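Local coordinates for macrophage migration inhibitory factor-like protein (Entamoeba histolytica, PDB 6CUQ) that belongs to the macrophage migration inhibitory factor family, small alpha/beta proteins that assemble as trimers with sheets continued between subunits, at residues Ala66-Lys71 with Ile102-Thr107. Numbering follows the deposited sequence.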
ATOM      1  N   ALA B  66       4.195 -12.183  -2.844  1.00 58.16           N
ATOM      2  CA  ALA B  66       3.227 -11.344  -2.171  1.00 55.75           C
ATOM      3  C   ALA B  66       3.965 -10.381  -1.263  1.00 58.04           C
ATOM      4  O   ALA B  66       5.138 -10.576  -0.941  1.00 61.57           O
ATOM      5  CB  ALA B  66       2.214 -12.173  -1.366  1.00 47.21           C
ATOM      6  N   PHE B  67       3.260  -9.320  -0.886  1.00 69.85           N
ATOM      7  CA  PHE B  67       3.661  -8.406   0.171  1.00 66.32           C
ATOM      8  C   PHE B  67       2.415  -8.138   1.006  1.00 67.34           C
ATOM      9  O   PHE B  67       1.375  -7.761   0.457  1.00 62.91           O
ATOM     10  CB  PHE B  67       4.239  -7.111  -0.410  1.00 48.95           C
ATOM     11  CG  PHE B  67       4.767  -6.163   0.623  1.00 58.61           C
ATOM     12  CD1 PHE B  67       4.015  -5.080   1.047  1.00 74.45           C
ATOM     13  CD2 PHE B  67       6.028  -6.352   1.162  1.00 64.47           C
ATOM     14  CE1 PHE B  67       4.506  -4.211   2.005  1.00 76.31           C
ATOM     15  CE2 PHE B  67       6.535  -5.484   2.110  1.00 65.55           C
ATOM     16  CZ  PHE B  67       5.775  -4.412   2.530  1.00 84.02           C
ATOM     17  N   ILE B  68       2.513  -8.336   2.318  1.00 64.51           N
ATOM     18  CA  ILE B  68       1.354  -8.285   3.212  1.00 62.23           C
ATOM     19  C   ILE B  68       1.611  -7.179   4.228  1.00 64.48           C
ATOM     20  O   ILE B  68       2.531  -7.275   5.047  1.00 65.49           O
ATOM     21  CB  ILE B  68       1.098  -9.629   3.905  1.00 54.78           C
ATOM     22  CG1 ILE B  68       0.983 -10.743   2.859  1.00 57.40           C
ATOM     23  CG2 ILE B  68      -0.183  -9.559   4.724  1.00 67.32           C
ATOM     24  CD1 ILE B  68       0.854 -12.142   3.438  1.00 55.38           C
ATOM     25  N   ASP B  69       0.805  -6.124   4.166  1.00 62.41           N
ATOM     26  CA  ASP B  69       0.981  -4.933   4.993  1.00 68.19           C
ATOM     27  C   ASP B  69      -0.040  -5.002   6.127  1.00 66.49           C
ATOM     28  O   ASP B  69      -1.226  -4.732   5.920  1.00 65.19           O
ATOM     29  CB  ASP B  69       0.787  -3.684   4.139  1.00 67.67           C
ATOM     30  CG  ASP B  69       1.499  -2.477   4.684  1.00 80.91           C
ATOM     31  OD1 ASP B  69       2.061  -2.539   5.805  1.00 97.04           O
ATOM     32  OD2 ASP B  69       1.458  -1.439   3.994  1.00 84.64           O
ATOM     33  N   ILE B  70       0.420  -5.353   7.330  1.00 69.26           N
ATOM     34  CA  ILE B  70      -0.444  -5.479   8.504  1.00 65.15           C
ATOM     35  C   ILE B  70      -0.337  -4.209   9.334  1.00 70.20           C
ATOM     36  O   ILE B  70       0.765  -3.791   9.715  1.00 74.59           O
ATOM     37  CB  ILE B  70      -0.064  -6.696   9.364  1.00 72.06           C
ATOM     38  CG1 ILE B  70       0.018  -7.973   8.525  1.00 68.30           C
ATOM     39  CG2 ILE B  70      -1.029  -6.826  10.561  1.00 74.23           C
ATOM     40  CD1 ILE B  70      -1.300  -8.492   8.102  1.00 71.41           C
ATOM     41  N   LYS B  71      -1.483  -3.621   9.654  1.00 73.08           N
ATOM     42  CA  LYS B  71      -1.533  -2.372  10.398  1.00 79.59           C
ATOM     43  C   LYS B  71      -2.649  -2.438  11.431  1.00 73.93           C
ATOM     44  O   LYS B  71      -3.682  -3.075  11.196  1.00 71.94           O
ATOM     45  CB  LYS B  71      -1.719  -1.173   9.452  1.00 78.16           C
ATOM     46  CG  LYS B  71      -0.482  -0.872   8.592  1.00 73.89           C
ATOM     47  CD  LYS B  71      -0.723   0.337   7.721  1.00 75.94           C
ATOM     48  CE  LYS B  71       0.491   1.235   7.677  1.00 89.36           C
ATOM     49  NZ  LYS B  71       0.165   2.566   7.097  1.00 97.54           N
ATOM     50  N   ILE B 102       7.319 -14.317   0.088  1.00 65.07           N
ATOM     51  CA  ILE B 102       6.337 -13.478   0.764  1.00 68.30           C
ATOM     52  C   ILE B 102       7.059 -12.600   1.776  1.00 74.92           C
ATOM     53  O   ILE B 102       7.780 -13.110   2.638  1.00 74.23           O
ATOM     54  CB  ILE B 102       5.256 -14.317   1.472  1.00 68.08           C
ATOM     55  CG1 ILE B 102       4.521 -15.201   0.466  1.00 64.21           C
ATOM     56  CG2 ILE B 102       4.326 -13.414   2.281  1.00 59.54           C
ATOM     57  CD1 ILE B 102       3.579 -16.186   1.084  1.00 71.34           C
ATOM     58  N   TYR B 103       6.861 -11.288   1.678  1.00 71.60           N
ATOM     59  CA  TYR B 103       7.312 -10.358   2.703  1.00 67.15           C
ATOM     60  C   TYR B 103       6.107  -9.791   3.446  1.00 72.16           C
ATOM     61  O   TYR B 103       5.028  -9.599   2.874  1.00 73.61           O
ATOM     62  CB  TYR B 103       8.121  -9.206   2.110  1.00 61.62           C
ATOM     63  CG  TYR B 103       9.578  -9.496   1.875  1.00 76.72           C
ATOM     64  CD1 TYR B 103      10.214 -10.542   2.516  1.00 81.01           C
ATOM     65  CD2 TYR B 103      10.319  -8.709   1.006  1.00 76.11           C
ATOM     66  CE1 TYR B 103      11.552 -10.797   2.295  1.00 86.21           C
ATOM     67  CE2 TYR B 103      11.642  -8.958   0.773  1.00 82.18           C
ATOM     68  CZ  TYR B 103      12.265 -10.000   1.417  1.00 89.89           C
ATOM     69  OH  TYR B 103      13.609 -10.226   1.170  1.00 82.03           O
ATOM     70  N   LEU B 104       6.297  -9.532   4.732  1.00 74.10           N
ATOM     71  CA  LEU B 104       5.270  -8.910   5.550  1.00 73.62           C
ATOM     72  C   LEU B 104       5.851  -7.717   6.294  1.00 83.13           C
ATOM     73  O   LEU B 104       7.054  -7.669   6.593  1.00 90.38           O
ATOM     74  CB  LEU B 104       4.686  -9.894   6.550  1.00 70.03           C
ATOM     75  CG  LEU B 104       3.976 -11.118   5.987  1.00 68.01           C
ATOM     76  CD1 LEU B 104       4.941 -12.304   5.893  1.00 62.03           C
ATOM     77  CD2 LEU B 104       2.768 -11.451   6.867  1.00 66.85           C
ATOM     78  N   ASN B 105       4.973  -6.763   6.593  1.00 70.68           N
ATOM     79  CA  ASN B 105       5.295  -5.577   7.376  1.00 71.66           C
ATOM     80  C   ASN B 105       4.248  -5.393   8.464  1.00 72.54           C
ATOM     81  O   ASN B 105       3.052  -5.614   8.238  1.00 74.72           O
ATOM     82  CB  ASN B 105       5.359  -4.330   6.488  1.00 75.89           C
ATOM     83  CG  ASN B 105       6.764  -4.051   5.977  1.00 86.97           C
ATOM     84  OD1 ASN B 105       7.046  -2.967   5.460  1.00 88.39           O
ATOM     85  ND2 ASN B 105       7.655  -5.030   6.129  1.00 82.38           N
ATOM     86  N   PHE B 106       4.700  -4.978   9.641  1.00 76.69           N
ATOM     87  CA  PHE B 106       3.836  -4.759  10.789  1.00 82.15           C
ATOM     88  C   PHE B 106       4.028  -3.339  11.287  1.00 84.98           C
ATOM     89  O   PHE B 106       5.160  -2.898  11.510  1.00 89.19           O
ATOM     90  CB  PHE B 106       4.128  -5.769  11.897  1.00 85.73           C
ATOM     91  CG  PHE B 106       4.045  -7.184  11.436  1.00 87.91           C
ATOM     92  CD1 PHE B 106       2.829  -7.845  11.415  1.00 82.53           C
ATOM     93  CD2 PHE B 106       5.173  -7.843  10.977  1.00 89.18           C
ATOM     94  CE1 PHE B 106       2.744  -9.150  10.974  1.00 78.96           C
ATOM     95  CE2 PHE B 106       5.095  -9.143  10.530  1.00 85.85           C
ATOM     96  CZ  PHE B 106       3.875  -9.800  10.528  1.00 84.93           C
ATOM     97  N   THR B 107       2.918  -2.632  11.474  1.00 82.89           N
ATOM     98  CA  THR B 107       2.956  -1.212  11.789  1.00 83.56           C
ATOM     99  C   THR B 107       1.852  -0.910  12.790  1.00 86.74           C
ATOM    100  O   THR B 107       0.669  -1.137  12.510  1.00 88.21           O
ATOM    101  CB  THR B 107       2.791  -0.375  10.516  1.00 84.79           C
ATOM    102  OG1 THR B 107       3.749  -0.802   9.533  1.00 93.61           O
ATOM    103  CG2 THR B 107       3.023   1.091  10.815  1.00 79.38           C
TER
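I102 meets I68 at the start of segment 102-107, its CG2 methyl 3.9 Å from I68 CD1, while A66 lies beside its other branch. Next along, Y103 gives its N-H to A66 O and its carbonyl to I68 N, and its CB rests against CD2 of the F67 ring at 3.7 Å. The phenol itself leads away, to a hydrogen bond with the Y46 carbonyl of the second subunit. L104, back on the face of I68, runs alongside it in the same direction, CG 3.9 Å from I68 CB; Y87 of helix 80-95 packs on I68 there.

N105 gives its N-H to I68 O and takes I70 N on its carbonyl O at 2.8 Å. F67, with CG swung anti to its own N (chi1 -176°), reaches diagonally to this residue: N105 OD1 sits at the ring edge, 3.5 Å from CZ, with amide and ring planes 70° apart. N105 ND2 donates to L104 O from above the carbonyl plane, which should limit rotation of the amide. F106 places CD1 3.7 Å from I70 CB. Finally T107 donates its N-H to I70 O, and its CB lies against K71 CG; K71 NZ hydrogen-bonds OD1 of N105 in the third subunit.

Five backbone bonds and directions 13° apart make this a parallel pair, and helix 80-95, linking the strands, makes it a beta-alpha-beta crossover. Y103 to N105 also pair antiparallel with a second-subunit strand, continuing the sheet across the interface, as in MIF-family trimers.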